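Local structure of cycloserine biosynthesis protein DcsG (6JIL) at residues D140-R152 against M205-L217. The protein catalyses the ATP- and magnesium-dependent cyclisation of O-ureido-D-serine to the antibiotic D-cycloserine, as a member of the ATP-grasp family. Sequence-based numbering, arbitrary orientation.
Sequences DGCYSKDVQRYQR and MLMPDGTVHVPTL. With ADP (adenosine-5'-diphosphate), chain G.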
loop_
_atom_site.group_PDB
_atom_site.type_symbol
_atom_site.label_atom_id
_atom_site.label_comp_id
_atom_site.label_asym_id
_atom_site.label_seq_id
_atom_site.Cartn_x
_atom_site.Cartn_y
_atom_site.Cartn_z
ATOM N N ASP A 140 6.933 6.695 2.264
ATOM C CA ASP A 140 5.822 6.655 3.207
ATOM C C ASP A 140 4.624 7.490 2.769
ATOM O O ASP A 140 4.359 8.559 3.325
ATOM C CB ASP A 140 6.288 7.077 4.611
ATOM C CG ASP A 140 6.908 8.470 4.650
ATOM O OD1 ASP A 140 7.156 8.965 5.771
ATOM O OD2 ASP A 140 7.159 9.074 3.585
ATOM N N GLY A 141 3.896 6.983 1.774
ATOM C CA GLY A 141 2.722 7.679 1.275
ATOM C C GLY A 141 1.669 6.729 0.734
ATOM O O GLY A 141 1.801 5.511 0.845
ATOM N N CYS A 142 0.613 7.299 0.162
ATOM C CA CYS A 142 -0.480 6.534 -0.436
ATOM C C CYS A 142 -1.379 7.475 -1.216
ATOM O O CYS A 142 -1.220 8.700 -1.167
ATOM C CB CYS A 142 -1.320 5.817 0.635
ATOM S SG CYS A 142 -2.353 6.890 1.698
ATOM N N TYR A 143 -2.321 6.890 -1.945
ATOM C CA TYR A 143 -3.281 7.659 -2.722
ATOM C C TYR A 143 -2.614 8.692 -3.633
ATOM O O TYR A 143 -3.087 9.820 -3.755
ATOM C CB TYR A 143 -4.250 8.339 -1.757
ATOM C CG TYR A 143 -5.646 8.521 -2.302
ATOM C CD1 TYR A 143 -6.378 7.433 -2.773
ATOM C CD2 TYR A 143 -6.244 9.782 -2.331
ATOM C CE1 TYR A 143 -7.680 7.597 -3.266
ATOM C CE2 TYR A 143 -7.533 9.954 -2.818
ATOM C CZ TYR A 143 -8.246 8.858 -3.285
ATOM O OH TYR A 143 -9.522 9.037 -3.767
ATOM N N SER A 144 -1.513 8.297 -4.266
ATOM C CA SER A 144 -0.775 9.171 -5.177
ATOM C C SER A 144 -0.111 10.393 -4.529
ATOM O O SER A 144 0.343 11.289 -5.240
ATOM C CB SER A 144 -1.694 9.651 -6.304
ATOM O OG SER A 144 -2.189 8.566 -7.074
ATOM N N LYS A 145 -0.036 10.442 -3.200
ATOM C CA LYS A 145 0.582 11.591 -2.538
ATOM C C LYS A 145 2.037 11.872 -2.941
ATOM O O LYS A 145 2.897 10.993 -2.890
ATOM C CB LYS A 145 0.521 11.444 -1.020
ATOM C CG LYS A 145 0.962 12.715 -0.311
ATOM C CD LYS A 145 0.955 12.582 1.195
ATOM C CE LYS A 145 1.196 13.934 1.828
ATOM N NZ LYS A 145 0.219 14.926 1.280
ATOM N N ASP A 146 2.294 13.118 -3.321
ATOM C CA ASP A 146 3.620 13.584 -3.735
ATOM C C ASP A 146 4.322 12.676 -4.734
ATOM O O ASP A 146 5.549 12.560 -4.722
ATOM C CB ASP A 146 4.519 13.807 -2.515
ATOM C CG ASP A 146 3.989 14.896 -1.595
ATOM O OD1 ASP A 146 3.695 15.999 -2.087
ATOM O OD2 ASP A 146 3.869 14.656 -0.377
ATOM N N VAL A 147 3.541 12.041 -5.601
ATOM C CA VAL A 147 4.091 11.167 -6.621
ATOM C C VAL A 147 4.091 11.944 -7.925
ATOM O O VAL A 147 3.085 12.568 -8.270
ATOM C CB VAL A 147 3.238 9.906 -6.803
ATOM C CG1 VAL A 147 3.796 9.072 -7.930
ATOM C CG2 VAL A 147 3.206 9.108 -5.510
ATOM N N GLN A 148 5.210 11.918 -8.645
ATOM C CA GLN A 148 5.305 12.646 -9.906
ATOM C C GLN A 148 6.130 11.947 -10.987
ATOM O O GLN A 148 7.041 11.165 -10.703
ATOM C CB GLN A 148 5.866 14.058 -9.671
ATOM C CG GLN A 148 5.027 14.920 -8.732
ATOM C CD GLN A 148 5.448 16.387 -8.721
ATOM O OE1 GLN A 148 5.047 17.155 -7.840
ATOM N NE2 GLN A 148 6.248 16.783 -9.706
ATOM N N ARG A 149 5.797 12.277 -12.231
ATOM C CA ARG A 149 6.433 11.733 -13.424
ATOM C C ARG A 149 7.335 12.793 -14.062
ATOM O O ARG A 149 6.958 13.961 -14.155
ATOM C CB ARG A 149 5.330 11.309 -14.399
ATOM C CG ARG A 149 5.781 10.762 -15.723
ATOM C CD ARG A 149 4.559 10.420 -16.559
ATOM N NE ARG A 149 4.905 9.786 -17.826
ATOM C CZ ARG A 149 4.037 9.124 -18.580
ATOM N NH1 ARG A 149 2.773 9.012 -18.195
ATOM N NH2 ARG A 149 4.436 8.559 -19.708
ATOM N N TYR A 150 8.525 12.388 -14.492
ATOM C CA TYR A 150 9.463 13.321 -15.120
ATOM C C TYR A 150 10.211 12.737 -16.314
ATOM O O TYR A 150 10.536 11.548 -16.337
ATOM C CB TYR A 150 10.537 13.797 -14.125
ATOM C CG TYR A 150 10.035 14.443 -12.854
ATOM C CD1 TYR A 150 9.705 13.674 -11.734
ATOM C CD2 TYR A 150 9.911 15.829 -12.765
ATOM C CE1 TYR A 150 9.261 14.279 -10.551
ATOM C CE2 TYR A 150 9.475 16.439 -11.602
ATOM C CZ TYR A 150 9.152 15.667 -10.499
ATOM O OH TYR A 150 8.726 16.296 -9.355
ATOM N N GLN A 151 10.491 13.589 -17.297
ATOM C CA GLN A 151 11.274 13.196 -18.462
ATOM C C GLN A 151 12.689 13.269 -17.895
ATOM O O GLN A 151 12.950 14.108 -17.038
ATOM C CB GLN A 151 11.099 14.215 -19.590
ATOM C CG GLN A 151 9.734 14.181 -20.258
ATOM C CD GLN A 151 9.476 15.409 -21.118
ATOM O OE1 GLN A 151 8.522 15.445 -21.899
ATOM N NE2 GLN A 151 10.320 16.426 -20.970
ATOM N N ARG A 152 13.602 12.415 -18.349
ATOM C CA ARG A 152 14.952 12.427 -17.786
ATOM C C ARG A 152 15.690 13.760 -17.845
ATOM O O ARG A 152 16.640 13.982 -17.092
ATOM C CB ARG A 152 15.826 11.340 -18.417
ATOM C CG ARG A 152 16.176 11.541 -19.876
ATOM C CD ARG A 152 17.457 10.792 -20.182
ATOM N NE ARG A 152 17.417 9.450 -19.617
ATOM C CZ ARG A 152 18.423 8.878 -18.964
ATOM N NH1 ARG A 152 19.567 9.525 -18.785
ATOM N NH2 ARG A 152 18.278 7.659 -18.471
HETATM N N MSE A 205 -2.087 6.731 -13.253
HETATM C CA MSE A 205 -2.348 7.891 -12.401
HETATM C C MSE A 205 -1.535 9.120 -12.803
HETATM O O MSE A 205 -1.961 10.260 -12.599
HETATM C CB MSE A 205 -2.036 7.541 -10.946
HETATM C CG MSE A 205 -2.943 6.480 -10.344
HETATM SE SE MSE A 205 -4.742 7.132 -10.044
HETATM C CE MSE A 205 -5.709 6.092 -11.357
ATOM N N LEU A 206 -0.359 8.878 -13.364
ATOM C CA LEU A 206 0.537 9.944 -13.785
ATOM C C LEU A 206 0.373 10.248 -15.276
ATOM O O LEU A 206 0.806 9.470 -16.128
ATOM C CB LEU A 206 1.979 9.527 -13.488
ATOM C CG LEU A 206 2.512 9.572 -12.048
ATOM C CD1 LEU A 206 1.382 9.678 -11.034
ATOM C CD2 LEU A 206 3.364 8.348 -11.806
HETATM N N MSE A 207 -0.246 11.383 -15.588
HETATM C CA MSE A 207 -0.462 11.776 -16.977
HETATM C C MSE A 207 0.786 12.389 -17.597
HETATM O O MSE A 207 1.565 13.057 -16.919
HETATM C CB MSE A 207 -1.609 12.782 -17.077
HETATM C CG MSE A 207 -2.963 12.255 -16.627
HETATM SE SE MSE A 207 -3.479 10.573 -17.450
HETATM C CE MSE A 207 -3.374 11.084 -19.314
ATOM N N PRO A 208 0.993 12.170 -18.905
ATOM C CA PRO A 208 2.161 12.718 -19.600
ATOM C C PRO A 208 2.241 14.242 -19.471
ATOM O O PRO A 208 3.322 14.815 -19.510
ATOM C CB PRO A 208 1.940 12.275 -21.044
ATOM C CG PRO A 208 1.176 10.999 -20.893
ATOM C CD PRO A 208 0.183 11.345 -19.818
ATOM N N ASP A 209 1.090 14.889 -19.306
ATOM C CA ASP A 209 1.034 16.344 -19.188
ATOM C C ASP A 209 1.255 16.876 -17.770
ATOM O O ASP A 209 0.985 18.046 -17.499
ATOM C CB ASP A 209 -0.307 16.870 -19.717
ATOM C CG ASP A 209 -1.454 16.635 -18.751
ATOM O OD1 ASP A 209 -2.598 17.025 -19.072
ATOM O OD2 ASP A 209 -1.220 16.064 -17.667
ATOM N N GLY A 210 1.727 16.025 -16.863
ATOM C CA GLY A 210 1.981 16.472 -15.502
ATOM C C GLY A 210 0.853 16.237 -14.512
ATOM O O GLY A 210 1.038 16.354 -13.300
ATOM N N THR A 211 -0.325 15.902 -15.020
ATOM C CA THR A 211 -1.457 15.656 -14.142
ATOM C C THR A 211 -1.241 14.390 -13.320
ATOM O O THR A 211 -0.712 13.391 -13.813
ATOM C CB THR A 211 -2.756 15.510 -14.946
ATOM O OG1 THR A 211 -2.895 16.630 -15.831
ATOM C CG2 THR A 211 -3.954 15.452 -14.005
ATOM N N VAL A 212 -1.642 14.447 -12.058
ATOM C CA VAL A 212 -1.512 13.307 -11.166
ATOM C C VAL A 212 -2.902 12.966 -10.657
ATOM O O VAL A 212 -3.496 13.727 -9.902
ATOM C CB VAL A 212 -0.594 13.636 -9.976
ATOM C CG1 VAL A 212 -0.482 12.430 -9.044
ATOM C CG2 VAL A 212 0.773 14.046 -10.487
ATOM N N HIS A 213 -3.431 11.828 -11.089
ATOM C CA HIS A 213 -4.755 11.417 -10.655
ATOM C C HIS A 213 -4.736 10.689 -9.328
ATOM O O HIS A 213 -3.685 10.309 -8.814
ATOM C CB HIS A 213 -5.424 10.529 -11.709
ATOM C CG HIS A 213 -5.838 11.273 -12.938
ATOM N ND1 HIS A 213 -5.369 10.956 -14.196
ATOM C CD2 HIS A 213 -6.654 12.343 -13.096
ATOM C CE1 HIS A 213 -5.877 11.802 -15.075
ATOM N NE2 HIS A 213 -6.659 12.652 -14.434
ATOM N N VAL A 214 -5.931 10.508 -8.790
ATOM C CA VAL A 214 -6.144 9.830 -7.533
ATOM C C VAL A 214 -7.104 8.684 -7.909
ATOM O O VAL A 214 -8.097 8.903 -8.594
ATOM C CB VAL A 214 -6.724 10.855 -6.511
ATOM C CG1 VAL A 214 -8.149 10.521 -6.125
ATOM C CG2 VAL A 214 -5.811 10.938 -5.318
ATOM N N PRO A 215 -6.800 7.444 -7.483
ATOM C CA PRO A 215 -7.598 6.243 -7.771
ATOM C C PRO A 215 -9.052 6.194 -7.311
ATOM O O PRO A 215 -9.405 5.405 -6.438
ATOM C CB PRO A 215 -6.766 5.131 -7.149
ATOM C CG PRO A 215 -6.207 5.798 -5.955
ATOM C CD PRO A 215 -5.737 7.123 -6.515
ATOM N N THR A 216 -9.893 7.024 -7.917
ATOM C CA THR A 216 -11.312 7.057 -7.586
ATOM C C THR A 216 -12.026 5.886 -8.275
ATOM O O THR A 216 -11.458 5.243 -9.155
ATOM C CB THR A 216 -11.936 8.387 -8.031
ATOM O OG1 THR A 216 -11.428 8.740 -9.324
ATOM C CG2 THR A 216 -11.598 9.488 -7.038
ATOM N N LEU A 217 -13.266 5.617 -7.882
ATOM C CA LEU A 217 -14.032 4.504 -8.456
ATOM C C LEU A 217 -14.056 4.414 -9.977
ATOM O O LEU A 217 -14.020 3.318 -10.532
ATOM C CB LEU A 217 -15.473 4.520 -7.929
ATOM C CG LEU A 217 -15.567 4.111 -6.460
ATOM C CD1 LEU A 217 -17.010 4.176 -5.979
ATOM C CD2 LEU A 217 -15.008 2.703 -6.312
HETATM P PB ADP G . 0.817 5.117 -3.909
HETATM O O1B ADP G . -0.396 4.532 -4.796
HETATM O O2B ADP G . 0.950 4.310 -2.620
HETATM O O3B ADP G . 0.510 6.590 -3.563
HETATM P PA ADP G . 2.213 4.203 -6.096
HETATM O O1A ADP G . 3.432 3.402 -6.188
HETATM O O2A ADP G . 0.973 3.212 -6.182
HETATM O O3A ADP G . 2.251 5.036 -4.692
HETATM O "O5'" ADP G . 2.215 5.262 -7.307
HETATM C "C5'" ADP G . 0.901 5.795 -7.480
HETATM C "C4'" ADP G . 0.542 5.731 -8.970
HETATM O "O4'" ADP G . 1.581 6.354 -9.758
HETATM C "C3'" ADP G . 0.420 4.288 -9.445
HETATM O "O3'" ADP G . -0.904 3.790 -9.289
HETATM C "C2'" ADP G . 0.867 4.366 -10.906
HETATM O "O2'" ADP G . -0.230 4.641 -11.783
HETATM C "C1'" ADP G . 1.915 5.503 -10.898
HETATM N N9 ADP G . 3.301 4.968 -10.788
HETATM C C8 ADP G . 4.122 5.011 -9.687
HETATM N N7 ADP G . 5.286 4.499 -9.962
HETATM C C5 ADP G . 5.301 4.090 -11.247
HETATM C C6 ADP G . 6.322 3.674 -12.145
HETATM N N6 ADP G . 7.602 3.403 -11.686
HETATM N N1 ADP G . 6.026 3.567 -13.455
HETATM C C2 ADP G . 4.809 3.845 -13.927
HETATM N N3 ADP G . 3.824 4.245 -13.125
HETATM C C4 ADP G . 4.018 4.380 -11.800
HETATM O O HOH W 1 -11.123 6.773 -3.858
HETATM O O HOH W 2 4.733 13.977 -16.600
#
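In the nucleotide cleft of this ATP-grasp enzyme, two chain pieces flank ADP, a phosphate-binding turn at Cys142–Lys145 and the 205-217 loop, with Ser144 and His213 in direct touch. Ser144 donates from its backbone N to O3B of the ADP beta-phosphate (2.7 Å), while its OG donates to His213 O at 2.9 Å, lying in the carbonyl plane. The first torsion of Ser144 (chi1 -61°) sets OG beside the backbone N and lets it reach that carbonyl. One residue ties phosphate and opposite loop together, by its backbone on one side and its hydroxyl on the other. Met205 N adds a hydrogen bond to ADP O2' (3.2 Å) from the other segment. Beside the ribose, Leu206 CD2 meets Val147 CG1 at 4.0 Å, the two side chains crossing at about a right angle, and both approach the ribose O4'. Further out, the type I' turn presents the Tyr143 ring, which takes Pro215 CG obliquely, CE1 to CG 3.6 Å; its OH shares a water with Pro215 O, weakly on the proline side. At the other end, the extended Arg149 chain, its CG anti to the backbone N (chi1 178°), carries NH1 to Leu206 O (2.9 Å), an acceptor in the guanidinium plane, though the N-H points off line at 139°. Pro208 lies over one face of that group, whose NE and NH2 form salt bridges with Glu133 and Asp182. Strand 148-151 is the outermost strand of its antiparallel sheet, pairing with 133-138 and backed by helix 155-167; the contact joins this edge to the loop linking strands 195-202 and 220-223 of the five-stranded sheet.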